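Local coordinates for hypothetical protein Atu2144 (Agrobacterium tumefaciens, PDB 2ODF) that is of unknown function but belongs to the N-formylglutamate amidohydrolase family and probably acts as a zinc-dependent amidohydrolase, at residues K24-L29 with G145-V150. Sequence-based numbering, arbitrary orientation.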
loop_
_atom_site.group_PDB
_atom_site.type_symbol
_atom_site.label_atom_id
_atom_site.label_comp_id
_atom_site.label_asym_id
_atom_site.label_seq_id
_atom_site.Cartn_x
_atom_site.Cartn_y
_atom_site.Cartn_z
ATOM N N LYS A 24 29.782 -7.324 2.434
ATOM C CA LYS A 24 30.299 -7.909 1.197
ATOM C C LYS A 24 29.605 -9.206 0.829
ATOM O O LYS A 24 29.825 -9.726 -0.256
ATOM C CB LYS A 24 31.764 -8.286 1.370
ATOM C CG LYS A 24 32.735 -7.166 1.547
ATOM C CD LYS A 24 34.128 -7.780 1.684
ATOM C CE LYS A 24 35.214 -6.729 1.886
ATOM N NZ LYS A 24 36.592 -7.312 2.035
ATOM N N GLY A 25 28.848 -9.779 1.762
ATOM C CA GLY A 25 28.245 -11.102 1.571
ATOM C C GLY A 25 27.115 -11.155 0.552
ATOM O O GLY A 25 26.378 -10.193 0.396
ATOM N N ASP A 26 26.984 -12.299 -0.126
ATOM C CA ASP A 26 25.917 -12.520 -1.108
ATOM C C ASP A 26 24.520 -12.652 -0.453
ATOM O O ASP A 26 23.503 -12.337 -1.079
ATOM C CB ASP A 26 26.164 -13.806 -1.923
ATOM C CG ASP A 26 27.487 -13.805 -2.693
ATOM O OD1 ASP A 26 27.991 -12.716 -3.087
ATOM O OD2 ASP A 26 28.012 -14.926 -2.909
ATOM N N VAL A 27 24.456 -13.115 0.795
ATOM C CA VAL A 27 23.172 -13.322 1.462
ATOM C C VAL A 27 22.547 -11.979 1.938
ATOM O O VAL A 27 23.234 -11.115 2.485
ATOM C CB VAL A 27 23.307 -14.330 2.621
ATOM C CG1 VAL A 27 22.084 -14.368 3.466
ATOM C CG2 VAL A 27 23.602 -15.738 2.066
ATOM N N LEU A 28 21.259 -11.796 1.650
ATOM C CA LEU A 28 20.481 -10.650 2.149
ATOM C C LEU A 28 19.439 -11.205 3.102
ATOM O O LEU A 28 18.517 -11.945 2.689
ATOM C CB LEU A 28 19.806 -9.904 0.997
ATOM C CG LEU A 28 18.969 -8.648 1.345
ATOM C CD1 LEU A 28 19.745 -7.583 2.137
ATOM C CD2 LEU A 28 18.301 -8.028 0.073
ATOM N N LEU A 29 19.632 -10.912 4.384
ATOM C CA LEU A 29 18.779 -11.408 5.434
ATOM C C LEU A 29 17.619 -10.441 5.637
ATOM O O LEU A 29 17.821 -9.211 5.642
ATOM C CB LEU A 29 19.556 -11.571 6.735
ATOM C CG LEU A 29 20.655 -12.649 6.752
ATOM C CD1 LEU A 29 21.747 -12.392 7.841
ATOM C CD2 LEU A 29 20.033 -14.051 6.862
ATOM N N GLY A 145 26.515 -5.948 -10.196
ATOM C CA GLY A 145 26.715 -7.305 -10.674
ATOM C C GLY A 145 26.820 -8.386 -9.619
ATOM O O GLY A 145 27.309 -9.481 -9.913
ATOM N N ARG A 146 26.346 -8.132 -8.419
ATOM C CA ARG A 146 26.561 -9.018 -7.305
ATOM C C ARG A 146 25.485 -10.054 -7.209
ATOM O O ARG A 146 24.381 -9.804 -7.522
ATOM C CB ARG A 146 26.628 -8.239 -6.003
ATOM C CG ARG A 146 27.833 -7.356 -5.929
ATOM C CD ARG A 146 28.209 -6.854 -4.592
ATOM N NE ARG A 146 27.847 -7.658 -3.460
ATOM C CZ ARG A 146 27.798 -7.181 -2.229
ATOM N NH1 ARG A 146 28.079 -5.932 -2.005
ATOM N NH2 ARG A 146 27.432 -7.926 -1.214
ATOM N N LYS A 147 25.846 -11.222 -6.747
ATOM C CA LYS A 147 24.890 -12.259 -6.411
ATOM C C LYS A 147 24.052 -11.802 -5.202
ATOM O O LYS A 147 24.567 -11.152 -4.288
ATOM C CB LYS A 147 25.659 -13.543 -6.127
ATOM C CG LYS A 147 24.843 -14.821 -5.868
ATOM C CD LYS A 147 25.814 -15.965 -5.540
ATOM C CE LYS A 147 25.141 -17.276 -5.237
ATOM N NZ LYS A 147 26.099 -18.286 -4.674
ATOM N N VAL A 148 22.746 -12.059 -5.258
ATOM C CA VAL A 148 21.837 -11.833 -4.122
ATOM C C VAL A 148 21.096 -13.121 -3.800
ATOM O O VAL A 148 20.549 -13.762 -4.699
ATOM C CB VAL A 148 20.776 -10.765 -4.411
ATOM C CG1 VAL A 148 19.898 -10.595 -3.176
ATOM C CG2 VAL A 148 21.428 -9.440 -4.845
ATOM N N VAL A 149 21.149 -13.530 -2.537
ATOM C CA VAL A 149 20.472 -14.725 -2.061
ATOM C C VAL A 149 19.532 -14.225 -0.953
ATOM O O VAL A 149 19.978 -13.697 0.081
ATOM C CB VAL A 149 21.440 -15.804 -1.495
ATOM C CG1 VAL A 149 20.656 -17.015 -0.930
ATOM C CG2 VAL A 149 22.502 -16.280 -2.546
ATOM N N VAL A 150 18.231 -14.351 -1.190
ATOM C CA VAL A 150 17.239 -13.751 -0.284
ATOM C C VAL A 150 16.882 -14.762 0.770
ATOM O O VAL A 150 16.335 -15.808 0.467
ATOM C CB VAL A 150 15.981 -13.271 -1.053
ATOM C CG1 VAL A 150 14.911 -12.644 -0.079
ATOM C CG2 VAL A 150 16.399 -12.280 -2.138
HETATM O O HOH W 1 27.050 -10.304 -3.340
HETATM O O HOH W 2 26.844 -17.203 -2.152
#
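Val27 and Leu28 run parallel to Val149 and Val150, and two backbone hydrogen bonds start the pairing: Val149 N donates to Asp26 O at 3.0 Å, and Leu28 N gives Val149 O a bond of 2.8 Å. Val27 and Val149, beta-branched residues at home in an extended chain, lie on one face of the sheet, where Val27 CG2 meets Val149 CB at 4.2 Å. On the other face Leu28 CB touches Val148 CG1; beyond CB, the longer leucine side chain, with CG anti to its own nitrogen (chi1 -179°), reaches Ile137 and Ile138 of helix 116-143. These are the entrances to two central parallel strands, 27-31 and 149-156, of a mixed sheet, and the second is reached from that helix through the short link 144-148. The helix closes in a Schellman motif with Gly145 as its C' residue, glycine adopting positive phi easily because it lacks a side chain. Ahead of the first bridge the two chains lie farther apart, and long polar side chains and water take over. The Arg146 chain bends at chi3 (28°), bringing NH2 to Gly25 O in a weak, edge-on bond of 3.0 Å; the same nitrogen also bonds Ala23 O. One water accepts from Arg146 NE and lies close to both Asp26 OD1 (2.6 Å) and Lys147 O. The extended Lys147 chain passes Asp26 obliquely, its CD 3.6 Å from OD2. A second water accepts from Lys147 NZ and donates to Asp26 OD2, bridging charges 4.3 Å apart, beyond a direct salt bridge between OD2 and NZ.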